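Local atomic coordinates of enoyl-CoA hydratase/isomerase family protein (Bacillus anthracis, PDB entry 3KQF), a protein that probably catalyses the reversible hydration of 2-enoyl-CoA thioesters to 3-hydroxyacyl-CoA, as other enoyl-CoA hydratases of the crotonase superfamily do. Residues Val20-Asn25 with Val57-Ala62; Phe67-Asp72 with Asn110-Gly115; Val105-Asn110 with Leu122-Arg127; Gly116-Ser121 with Ala133-Thr138; Pro155-Val160 with Tyr181-Phe186. All blocks are in the same frame, centred on the assembly; numbering follows the deposited sequence.

Interaction 1: Val20-Asn25 with Val57-Ala62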
# COMPACT_ATOMS: atom_id res chain seq x y z
N VAL A 20 19.52 21.15 7.38
CA VAL A 20 18.92 22.05 8.36
C VAL A 20 18.03 21.22 9.27
O VAL A 20 17.31 20.34 8.78
CB VAL A 20 18.11 23.21 7.70
CG1 VAL A 20 16.97 22.69 6.89
CG2 VAL A 20 17.62 24.21 8.78
N LYS A 21 18.11 21.46 10.57
CA LYS A 21 17.30 20.73 11.56
C LYS A 21 16.40 21.73 12.24
O LYS A 21 16.88 22.70 12.85
CB LYS A 21 18.20 20.05 12.61
CG LYS A 21 17.43 19.26 13.66
CD LYS A 21 18.31 18.64 14.74
CE LYS A 21 18.91 19.68 15.66
NZ LYS A 21 19.50 19.07 16.87
N ILE A 22 15.09 21.53 12.09
CA ILE A 22 14.09 22.38 12.70
C ILE A 22 13.54 21.64 13.92
O ILE A 22 13.11 20.50 13.80
CB ILE A 22 12.93 22.65 11.74
CG1 ILE A 22 13.44 23.25 10.42
CG2 ILE A 22 11.92 23.57 12.40
CD1 ILE A 22 12.36 23.43 9.37
N SER A 23 13.58 22.28 15.09
CA SER A 23 13.09 21.64 16.31
C SER A 23 11.92 22.40 16.92
O SER A 23 12.05 23.60 17.24
CB SER A 23 14.21 21.56 17.35
OG SER A 23 15.37 20.92 16.87
N LEU A 24 10.77 21.74 17.09
CA LEU A 24 9.65 22.38 17.79
C LEU A 24 10.20 22.64 19.20
O LEU A 24 10.79 21.75 19.81
CB LEU A 24 8.41 21.50 17.82
CG LEU A 24 7.86 21.03 16.48
CD1 LEU A 24 6.58 20.23 16.68
CD2 LEU A 24 7.59 22.19 15.52
N ASN A 25 10.02 23.86 19.70
CA ASN A 25 10.61 24.26 20.98
C ASN A 25 9.63 24.83 22.01
O ASN A 25 9.73 26.00 22.41
CB ASN A 25 11.72 25.29 20.71
CG ASN A 25 12.60 25.54 21.92
OD1 ASN A 25 12.80 24.65 22.76
ND2 ASN A 25 13.16 26.75 22.01
N VAL A 57 16.26 18.35 5.07
CA VAL A 57 15.72 18.94 6.27
C VAL A 57 15.35 17.85 7.28
O VAL A 57 14.79 16.79 6.92
CB VAL A 57 14.40 19.73 5.93
CG1 VAL A 57 13.77 20.32 7.21
CG2 VAL A 57 14.69 20.82 4.89
N ILE A 58 15.64 18.12 8.55
CA ILE A 58 15.24 17.22 9.64
C ILE A 58 14.24 17.99 10.52
O ILE A 58 14.49 19.14 10.89
CB ILE A 58 16.45 16.77 10.49
CG1 ILE A 58 17.41 15.96 9.65
CG2 ILE A 58 15.96 15.93 11.69
CD1 ILE A 58 18.80 15.75 10.30
N LEU A 59 13.12 17.34 10.85
CA LEU A 59 12.10 17.95 11.69
C LEU A 59 12.01 17.12 12.96
O LEU A 59 11.81 15.90 12.90
CB LEU A 59 10.76 17.98 10.94
CG LEU A 59 9.60 18.72 11.61
CD1 LEU A 59 9.98 20.15 11.96
CD2 LEU A 59 8.35 18.69 10.69
N THR A 60 12.14 17.77 14.11
CA THR A 60 12.11 17.06 15.40
C THR A 60 11.53 17.95 16.51
O THR A 60 11.14 19.09 16.26
CB THR A 60 13.55 16.57 15.77
OG1 THR A 60 13.49 15.57 16.80
CG2 THR A 60 14.45 17.74 16.23
N GLY A 61 11.40 17.38 17.70
CA GLY A 61 10.93 18.09 18.87
C GLY A 61 12.03 18.23 19.92
O GLY A 61 12.97 17.42 19.99
N ALA A 62 11.93 19.28 20.74
CA ALA A 62 12.88 19.50 21.81
C ALA A 62 12.55 18.55 22.96
O ALA A 62 11.38 18.21 23.16
CB ALA A 62 12.82 20.94 22.30

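Interaction 2: Phe67-Asp72 with Asn110-Gly115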
# COMPACT_ATOMS: atom_id res chain seq x y z
N PHE A 67 7.54 14.69 20.62
CA PHE A 67 7.85 15.19 19.29
C PHE A 67 6.85 16.33 19.06
O PHE A 67 7.22 17.47 18.76
CB PHE A 67 7.66 14.07 18.25
CG PHE A 67 7.66 14.52 16.82
CD1 PHE A 67 8.84 14.84 16.17
CD2 PHE A 67 6.47 14.57 16.10
CE1 PHE A 67 8.84 15.23 14.84
CE2 PHE A 67 6.47 14.96 14.75
CZ PHE A 67 7.65 15.29 14.13
N CYS A 68 5.58 16.01 19.22
CA CYS A 68 4.49 16.97 19.03
C CYS A 68 3.17 16.38 19.53
O CYS A 68 2.67 15.39 18.99
CB CYS A 68 4.39 17.37 17.56
SG CYS A 68 2.97 18.49 17.27
N ALA A 69 2.60 16.99 20.57
CA ALA A 69 1.36 16.50 21.17
C ALA A 69 0.13 16.85 20.34
O ALA A 69 -0.98 16.51 20.73
CB ALA A 69 1.20 17.05 22.58
N GLY A 70 0.34 17.52 19.21
CA GLY A 70 -0.77 17.91 18.32
C GLY A 70 -1.20 19.35 18.50
O GLY A 70 -0.42 20.18 18.95
N ALA A 71 -2.44 19.64 18.13
CA ALA A 71 -2.99 20.98 18.27
C ALA A 71 -2.98 21.39 19.74
O ALA A 71 -3.17 20.56 20.63
CB ALA A 71 -4.41 21.04 17.71
N ASP A 72 -2.69 22.66 19.99
CA ASP A 72 -2.68 23.20 21.35
C ASP A 72 -4.14 23.29 21.79
O ASP A 72 -4.87 24.18 21.35
CB ASP A 72 -1.99 24.57 21.35
CG ASP A 72 -1.88 25.18 22.73
OD1 ASP A 72 -0.95 25.98 22.93
OD2 ASP A 72 -2.72 24.87 23.60
N ASN A 110 11.13 11.98 18.53
CA ASN A 110 11.81 11.85 19.81
C ASN A 110 10.90 11.52 21.00
O ASN A 110 11.38 11.31 22.10
CB ASN A 110 12.55 13.16 20.12
CG ASN A 110 11.61 14.37 20.15
OD1 ASN A 110 11.04 14.76 19.13
ND2 ASN A 110 11.48 15.00 21.32
N GLY A 111 9.59 11.49 20.77
CA GLY A 111 8.65 11.21 21.86
C GLY A 111 7.25 11.10 21.31
O GLY A 111 7.07 10.75 20.15
N ILE A 112 6.25 11.41 22.14
CA ILE A 112 4.86 11.31 21.71
C ILE A 112 4.60 12.14 20.46
O ILE A 112 5.13 13.24 20.30
CB ILE A 112 3.81 11.67 22.81
CG1 ILE A 112 3.99 13.10 23.34
CG2 ILE A 112 3.85 10.65 23.97
CD1 ILE A 112 2.76 13.63 24.08
N ALA A 113 3.80 11.59 19.56
CA ALA A 113 3.43 12.23 18.31
C ALA A 113 1.97 11.90 18.14
O ALA A 113 1.62 10.85 17.59
CB ALA A 113 4.25 11.66 17.14
N LEU A 114 1.12 12.80 18.60
CA LEU A 114 -0.31 12.52 18.63
C LEU A 114 -1.11 13.51 17.90
O LEU A 114 -0.84 14.70 17.98
CB LEU A 114 -0.78 12.52 20.07
CG LEU A 114 -0.05 11.58 21.02
CD1 LEU A 114 -0.52 11.88 22.44
CD2 LEU A 114 -0.28 10.12 20.64
N GLY A 115 -2.09 13.01 17.15
CA GLY A 115 -3.01 13.85 16.38
C GLY A 115 -2.21 14.63 15.35
O GLY A 115 -1.53 14.03 14.50

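Interaction 3: Val105-Asn110 with Leu122-Arg127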
# COMPACT_ATOMS: atom_id res chain seq x y z
N VAL A 105 12.44 15.62 3.58
CA VAL A 105 12.23 16.01 4.96
C VAL A 105 12.11 14.75 5.78
O VAL A 105 11.30 13.86 5.46
CB VAL A 105 10.93 16.90 5.12
CG1 VAL A 105 10.71 17.27 6.59
CG2 VAL A 105 10.98 18.15 4.21
N ILE A 106 12.97 14.62 6.78
CA ILE A 106 13.02 13.46 7.66
C ILE A 106 12.47 13.84 9.01
O ILE A 106 12.90 14.83 9.59
CB ILE A 106 14.49 12.97 7.85
CG1 ILE A 106 15.14 12.70 6.48
CG2 ILE A 106 14.53 11.74 8.72
CD1 ILE A 106 16.65 12.29 6.55
N ALA A 107 11.48 13.08 9.49
CA ALA A 107 10.94 13.28 10.81
C ALA A 107 11.75 12.45 11.80
O ALA A 107 11.98 11.25 11.59
CB ALA A 107 9.45 12.85 10.86
N ALA A 108 12.26 13.10 12.85
CA ALA A 108 12.99 12.41 13.92
C ALA A 108 12.06 12.51 15.13
O ALA A 108 12.03 13.54 15.84
CB ALA A 108 14.36 13.07 14.19
N ILE A 109 11.30 11.44 15.35
CA ILE A 109 10.26 11.39 16.37
C ILE A 109 10.86 10.97 17.71
O ILE A 109 11.08 9.79 17.97
CB ILE A 109 9.10 10.46 15.92
CG1 ILE A 109 8.70 10.80 14.47
CG2 ILE A 109 7.89 10.59 16.86
CD1 ILE A 109 7.64 9.89 13.85
N ASN A 110 11.13 11.98 18.53
CA ASN A 110 11.81 11.85 19.81
C ASN A 110 10.90 11.52 21.00
O ASN A 110 11.38 11.31 22.10
CB ASN A 110 12.55 13.16 20.12
CG ASN A 110 11.61 14.37 20.15
OD1 ASN A 110 11.04 14.76 19.13
ND2 ASN A 110 11.48 15.00 21.32
N LEU A 122 3.62 12.51 9.02
CA LEU A 122 3.14 11.98 7.73
C LEU A 122 3.44 12.94 6.58
O LEU A 122 3.55 12.50 5.45
CB LEU A 122 1.64 11.69 7.77
CG LEU A 122 1.25 10.46 8.63
CD1 LEU A 122 -0.24 10.45 8.97
CD2 LEU A 122 1.67 9.14 7.96
N ALA A 123 3.56 14.24 6.88
CA ALA A 123 3.88 15.26 5.87
C ALA A 123 5.34 15.18 5.48
O ALA A 123 5.74 15.76 4.46
CB ALA A 123 3.54 16.66 6.38
N CYS A 124 6.14 14.52 6.30
CA CYS A 124 7.56 14.32 5.98
C CYS A 124 7.71 13.14 5.01
O CYS A 124 6.84 12.26 4.94
CB CYS A 124 8.37 14.05 7.26
SG CYS A 124 8.35 15.43 8.47
N ASP A 125 8.79 13.16 4.24
CA ASP A 125 9.10 12.08 3.28
C ASP A 125 9.24 10.71 3.95
O ASP A 125 8.75 9.72 3.43
CB ASP A 125 10.36 12.40 2.49
CG ASP A 125 10.17 13.60 1.58
OD1 ASP A 125 9.76 13.37 0.42
OD2 ASP A 125 10.30 14.75 2.03
N PHE A 126 10.01 10.62 5.04
CA PHE A 126 10.08 9.39 5.85
C PHE A 126 10.39 9.73 7.30
O PHE A 126 10.71 10.89 7.63
CB PHE A 126 10.97 8.28 5.25
CG PHE A 126 12.40 8.67 5.09
CD1 PHE A 126 13.32 8.41 6.10
CD2 PHE A 126 12.83 9.27 3.92
CE1 PHE A 126 14.64 8.76 5.96
CE2 PHE A 126 14.16 9.61 3.76
CZ PHE A 126 15.07 9.36 4.77
N ARG A 127 10.26 8.71 8.15
CA ARG A 127 10.29 8.86 9.58
C ARG A 127 11.24 7.92 10.32
O ARG A 127 11.33 6.73 10.02
CB ARG A 127 8.85 8.56 10.05
CG ARG A 127 7.81 9.58 9.61
CD ARG A 127 6.42 8.97 9.28
NE ARG A 127 6.51 8.21 8.03
CZ ARG A 127 6.51 8.75 6.80
NH1 ARG A 127 6.64 7.98 5.73
NH2 ARG A 127 6.39 10.06 6.64

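Interaction 4: Gly116-Ser121 with Ala133-Thr138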
# COMPACT_ATOMS: atom_id res chain seq x y z
N GLY A 116 -2.24 15.96 15.48
CA GLY A 116 -1.45 16.85 14.62
C GLY A 116 0.02 16.45 14.59
O GLY A 116 0.70 16.73 13.61
N GLY A 117 0.52 15.84 15.66
CA GLY A 117 1.92 15.34 15.71
C GLY A 117 2.15 14.17 14.77
O GLY A 117 3.21 14.07 14.10
N THR A 118 1.21 13.23 14.72
CA THR A 118 1.32 12.16 13.73
C THR A 118 1.12 12.75 12.31
O THR A 118 1.81 12.35 11.36
CB THR A 118 0.41 10.96 14.03
OG1 THR A 118 1.00 10.19 15.10
CG2 THR A 118 0.28 10.03 12.83
N GLU A 119 0.20 13.71 12.17
CA GLU A 119 -0.02 14.34 10.88
C GLU A 119 1.24 15.03 10.36
O GLU A 119 1.57 14.94 9.16
CB GLU A 119 -1.19 15.32 10.94
CG GLU A 119 -2.50 14.62 11.08
CD GLU A 119 -3.67 15.55 11.16
OE1 GLU A 119 -3.65 16.51 12.00
OE2 GLU A 119 -4.64 15.32 10.42
N LEU A 120 1.96 15.69 11.26
CA LEU A 120 3.20 16.37 10.92
C LEU A 120 4.24 15.36 10.43
O LEU A 120 4.94 15.60 9.42
CB LEU A 120 3.73 17.15 12.14
CG LEU A 120 5.01 17.96 11.94
CD1 LEU A 120 4.81 18.94 10.78
CD2 LEU A 120 5.42 18.66 13.23
N SER A 121 4.33 14.21 11.10
CA SER A 121 5.30 13.17 10.69
C SER A 121 4.92 12.56 9.34
O SER A 121 5.78 12.18 8.59
CB SER A 121 5.45 12.07 11.76
OG SER A 121 4.41 11.13 11.67
N ALA A 133 9.12 6.35 21.58
CA ALA A 133 8.07 7.19 21.00
C ALA A 133 6.76 6.45 20.88
O ALA A 133 6.71 5.21 20.87
CB ALA A 133 8.49 7.74 19.63
N SER A 134 5.68 7.21 20.84
CA SER A 134 4.35 6.65 20.65
C SER A 134 3.63 7.53 19.66
O SER A 134 3.88 8.76 19.60
CB SER A 134 3.57 6.49 21.96
OG SER A 134 3.56 7.67 22.73
N LEU A 135 2.79 6.91 18.84
CA LEU A 135 2.08 7.61 17.81
C LEU A 135 0.62 7.26 17.80
O LEU A 135 0.17 6.31 18.46
CB LEU A 135 2.65 7.24 16.42
CG LEU A 135 4.13 7.54 16.17
CD1 LEU A 135 5.02 6.47 16.75
CD2 LEU A 135 4.38 7.70 14.64
N GLY A 136 -0.12 8.03 17.04
CA GLY A 136 -1.54 7.75 16.89
C GLY A 136 -2.32 8.97 16.47
O GLY A 136 -1.90 10.11 16.72
N LEU A 137 -3.45 8.73 15.84
CA LEU A 137 -4.37 9.80 15.47
C LEU A 137 -5.51 9.69 16.46
O LEU A 137 -6.46 8.94 16.25
CB LEU A 137 -4.84 9.68 14.04
CG LEU A 137 -3.79 10.00 12.98
CD1 LEU A 137 -4.32 9.76 11.60
CD2 LEU A 137 -3.33 11.44 13.12
N THR A 138 -5.41 10.48 17.52
CA THR A 138 -6.35 10.43 18.65
C THR A 138 -7.60 11.28 18.47
O THR A 138 -8.45 11.29 19.36
CB THR A 138 -5.63 10.93 19.91
OG1 THR A 138 -5.07 12.22 19.64
CG2 THR A 138 -4.49 9.95 20.35

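Interaction 5: Pro155-Val160 with Tyr181-Phe186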
# COMPACT_ATOMS: atom_id res chain seq x y z
N PRO A 155 -3.71 6.38 5.26
CA PRO A 155 -4.00 5.18 4.46
C PRO A 155 -3.11 5.05 3.23
O PRO A 155 -2.86 3.94 2.77
CB PRO A 155 -5.47 5.34 4.03
CG PRO A 155 -5.76 6.79 4.20
CD PRO A 155 -4.88 7.28 5.34
N ARG A 156 -2.63 6.18 2.71
CA ARG A 156 -1.75 6.14 1.58
C ARG A 156 -0.43 5.48 1.95
O ARG A 156 0.13 4.72 1.15
CB ARG A 156 -1.53 7.54 0.98
CG ARG A 156 -2.71 7.99 0.15
CD ARG A 156 -2.56 9.39 -0.33
NE ARG A 156 -3.63 9.73 -1.29
CZ ARG A 156 -4.89 10.00 -0.96
NH1 ARG A 156 -5.29 10.00 0.31
NH2 ARG A 156 -5.76 10.30 -1.91
N LEU A 157 0.01 5.67 3.19
CA LEU A 157 1.30 5.08 3.63
C LEU A 157 1.21 3.63 4.09
O LEU A 157 2.05 2.79 3.70
CB LEU A 157 1.93 5.93 4.75
CG LEU A 157 3.32 5.51 5.26
CD1 LEU A 157 4.31 5.61 4.12
CD2 LEU A 157 3.73 6.39 6.41
N ILE A 158 0.22 3.32 4.93
CA ILE A 158 0.12 2.00 5.54
C ILE A 158 -1.08 1.14 5.13
O ILE A 158 -1.28 0.04 5.67
CB ILE A 158 0.17 2.12 7.07
CG1 ILE A 158 -1.07 2.83 7.63
CG2 ILE A 158 1.45 2.83 7.52
CD1 ILE A 158 -1.10 2.85 9.17
N GLY A 159 -1.88 1.64 4.20
CA GLY A 159 -3.03 0.88 3.69
C GLY A 159 -4.30 1.29 4.40
O GLY A 159 -4.26 1.73 5.57
N VAL A 160 -5.43 1.11 3.71
CA VAL A 160 -6.71 1.58 4.21
C VAL A 160 -7.19 0.87 5.49
O VAL A 160 -7.68 1.53 6.39
CB VAL A 160 -7.79 1.56 3.12
CG1 VAL A 160 -8.03 0.16 2.57
CG2 VAL A 160 -9.12 2.15 3.66
N TYR A 181 3.84 -1.76 11.15
CA TYR A 181 2.77 -1.36 10.23
C TYR A 181 3.25 -0.57 9.02
O TYR A 181 2.47 -0.32 8.08
CB TYR A 181 1.70 -0.54 10.93
CG TYR A 181 1.12 -1.13 12.20
CD1 TYR A 181 0.96 -2.49 12.38
CD2 TYR A 181 0.62 -0.28 13.19
CE1 TYR A 181 0.39 -3.01 13.54
CE2 TYR A 181 0.04 -0.79 14.36
CZ TYR A 181 -0.07 -2.14 14.53
OH TYR A 181 -0.64 -2.64 15.70
N GLY A 182 4.51 -0.15 9.05
CA GLY A 182 5.08 0.66 7.96
C GLY A 182 4.88 2.16 8.12
O GLY A 182 5.12 2.94 7.17
N LEU A 183 4.47 2.58 9.32
CA LEU A 183 4.25 3.99 9.64
C LEU A 183 5.59 4.70 9.86
O LEU A 183 5.72 5.87 9.52
CB LEU A 183 3.33 4.15 10.87
CG LEU A 183 3.08 5.56 11.40
CD1 LEU A 183 2.45 6.53 10.34
CD2 LEU A 183 2.19 5.47 12.64
N VAL A 184 6.57 4.03 10.47
CA VAL A 184 7.91 4.62 10.61
C VAL A 184 8.89 3.68 9.90
O VAL A 184 8.71 2.44 9.88
CB VAL A 184 8.32 4.92 12.06
CG1 VAL A 184 7.27 5.86 12.71
CG2 VAL A 184 8.53 3.64 12.85
N GLU A 185 9.92 4.26 9.30
CA GLU A 185 10.88 3.50 8.49
C GLU A 185 12.09 3.00 9.27
O GLU A 185 12.72 2.02 8.87
CB GLU A 185 11.30 4.31 7.25
CG GLU A 185 10.18 4.43 6.16
CD GLU A 185 9.03 5.36 6.53
OE1 GLU A 185 9.20 6.27 7.39
OE2 GLU A 185 7.94 5.19 5.93
N PHE A 186 12.42 3.69 10.37
CA PHE A 186 13.52 3.29 11.26
C PHE A 186 13.13 3.48 12.74
O PHE A 186 12.33 4.37 13.07
CB PHE A 186 14.76 4.15 11.01
CG PHE A 186 15.26 4.12 9.59
CD1 PHE A 186 16.22 3.19 9.19
CD2 PHE A 186 14.77 5.01 8.66
CE1 PHE A 186 16.68 3.16 7.87
CE2 PHE A 186 15.23 4.99 7.33
CZ PHE A 186 16.16 4.06 6.93
O HOH W 1 0.21 -1.36 7.52

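Interaction 1: Val20-Asn25 with Val57-Ala62
Val20 pushes CG1 into the fork of Val57, 3.6 Å from Val57 CG2, the two side chains lying abreast and leaving the sheet in the same direction. Farther along this face Ile22 reaches back with its long branch, so that CD1 fills the hollow beside Val57 CG1 at 4.0 Å. Leu59, in one of its two conformers, bends CD1 over against Ile22 CB (3.9 Å). Ile48 of helix 35-49 packs on Val20, Ile22 and Val57, and Leu41 on Ile22, as expected in a beta-alpha-beta unit of strand 19-24, helix 35-49 and strand 56-61. The reverse face is more polar. There Lys21 passes CG slantwise over Ile58 CG2 (4.1 Å) before its amine leaves for Glu194. Thr60 has OG1 anti to its backbone N (chi1 -163°), which presents CG2 to Ser23 OG at 3.4 Å and lets OG1 bond Ala108 O in the next strand. At the far end the CB of Ala62 points at the other strand and abuts Leu24 O, 3.3 Å away. Between the faces the parallel strands are laced by five backbone bonds; Ile22 uses both its N, 2.7 Å from Ile58 O, and its O, which takes Thr60 N. Backbone polarity is thus matched along the ladder, so the strands are held by hydrogen bonds while one face is given over to hydrocarbon and the other mixes apolar and polar groups.

Interaction 2: Phe67-Asp72 with Asn110-Gly115
Phe67 and Cys68 both turn their backbone N-H groups onto one acceptor, Ile112 O. The bond from Cys68 N is nearly straight (3.0 Å, 169°) and lies in the carbonyl plane, whereas that from Phe67 N is shorter at 2.8 Å but more bent, its donor tilted from the plane. Leu114 N then returns a bond to Cys68 O, completing a short parallel bridge. The tight end is built around Phe67. Its ring swings out with CG anti to the backbone N (chi1 168°), which brings CD2 to 3.8 Å from Ala113 CB. Asn110 OD1 comes to the ring edge, in its plane, 3.7 Å from CD1, and the amide plane is turned 65° from the ring. That amide is also pinned by the backbone: OD1 accepts from Gly61 N, and ND2 donates to Gly63 O and Ala66 O. Beyond the bridge Gly70 passes close to the other strand, its CA 3.2 Å from Leu114 O, and its N bonds back to Cys68 SG within the loop. The partly exposed side is much looser: Ala69 CB only grazes Ile112 CD1 at 4.0 Å, and Ile112 itself adopts two conformers. A loop running beside a short strand that leads through Gly115, the N-cap of helix 116-123, is characteristic of the crotonase fold, in which backbone N-H groups of these two regions form the oxyanion hole that polarises the thioester carbonyl; the same role is probable here.

Interaction 3: Val105-Asn110 with Leu122-Arg127
Ile106 and Ala107 pair with Phe126 and Arg127, joining strand 126-130 to the parallel sheet at the core of the crotonase fold. Ala107 N bonds Phe126 O at 3.0 Å and 169°, in the carbonyl plane. Before the ladder begins, a side chain takes over: Asp125 OD2 accepts Val105 N at 2.8 Å, met on its anti side and 33° out of the carboxylate plane, while Asp125 N makes a weak bond back to Val105 O. The buried carboxylate gathers further partners, Lys216 on OD2 and, on OD1, Lys164 and Tyr168 of the second subunit, so the strand start is also a subunit joint; these charges would favour the ionised form. Cys124 plugs the corner between helix and strand, where SG meets Val105 CG1 at 3.5 Å and Ala107 CB at 3.7 Å. Strand 105-109, helix 116-123 and strand 126-130 make a beta-alpha-beta crossover, with short strand 112-114 in the connection. On the other face Phe126 lies beside Ile106, its CZ 3.8 Å from Ile106 CG1, and both pack on Ile200 of helix 193-206. Arg127 leaves Ala107 CB after touching it with CG (3.9 Å), then bends at chi2 and chi3 so that NH2 curls back to Cys124 O, 2.8 Å away. The carbonyl oxygen meets the guanidinium at its edge, in its plane, although NH2 stands above the carbonyl's own plane; NH2 also bonds Ser121 O, and NH1 forms a salt bridge with Glu185.

Interaction 4: Gly116-Ser121 with Ala133-Thr138
Thr118 reaches from helix 116-123 to strand 134-136, and each atom of its side chain finds a partner. CB lies 3.9 Å from Leu137 CD2 and 3.6 Å from Gly136 O. The hydroxyl branch, set beside the backbone N and anti to the carbonyl carbon (chi1 -76°), carries OG1 to Gly136 N, which donates to it at 3.1 Å in an almost straight bond (165°). OG1 also bonds Ala113 O in strand 112-114, so a single hydroxyl serves as acceptor for one strand and donor to its neighbour. Leu135 CB packs against the same oxygen at 3.6 Å. The methyl CG2 takes the apolar side, 3.9 Å from Leu137 CD2. That leucine methyl reaches on to Glu119 CG, also at 3.9 Å, the two side chains meeting at about a right angle; the glutamate's OE2 is held by the backbone N of Ala148 and of Gly150. One turn on, Ser121 OG folds back to donate to Thr118 O at 2.9 Å. A glycine-rich helix start fastened in this way to the small sheet of strands 112-114 and 134-136 belongs to the crotonase fold, in which the beginning of this helix borders the acyl-CoA site.

Interaction 5: Pro155-Val160 with Tyr181-Phe186
Ile158 has CG1 between its backbone N and carbonyl carbon (chi1 67°), which turns CG2 across to the other segment, while Leu157 has CG anti to its N (chi1 -176°) and extends toward the same loop. Ile158 CG2 settles over the backbone at the end of helix 175-181: it is 3.4 Å from Tyr181 O, 3.5 Å from Leu183 N and 4.1 Å from Leu183 CB. Leu157 meets the next part of the loop, its CG 3.7 Å from Gly182 O and its CD2 4.1 Å from Leu183 CD1. Two helices end here. Gly182 closes helix 175-181 in a Schellman motif, and Gly159 closes helix 150-158 with positive phi while serving as N-cap of helix 160-169, so the leucine and isoleucine of one terminus pack on the turn that ends the other. A water ties the two termini together, donating to Ile158 O at 2.8 Å and to Tyr181 O at 2.6 Å; two helix-end carbonyls thereby share one donor. Farther on, Leu157 CD1 approaches Glu185 OE2 from the opposite direction, at 4.1 Å. The carboxylate's chief partner is Arg127, in a salt bridge that fastens this loop to strand 126-130. Tyr181 turns its ring away from the contact to Arg162, in a cation-pi contact, and its OH bonds Arg171. On the second subunit, Gly161 packs against both Leu157 and Glu185.

How the interactions relate
From the N terminus, interaction 1 closes the first loop, joining strands 19-24 and 56-61 around helix 35-49. Interaction 2 opens after it and spans helix 81-99 and strand 105-109. Interaction 3 crosses interaction 2, sharing Asn110, and places strand 126-130 next to strand 105-109, while strand 105-109 also pairs with strand 56-61 of interaction 1. Interaction 4 crosses interaction 3 in turn and ties helix 116-123 to the small sheet that interaction 2 also reaches. Interaction 5 follows in series, about 22 Å from interaction 1 between centres; Arg127 of interaction 3 links its 181-186 segment to the main sheet, and both contacts touch the second subunit.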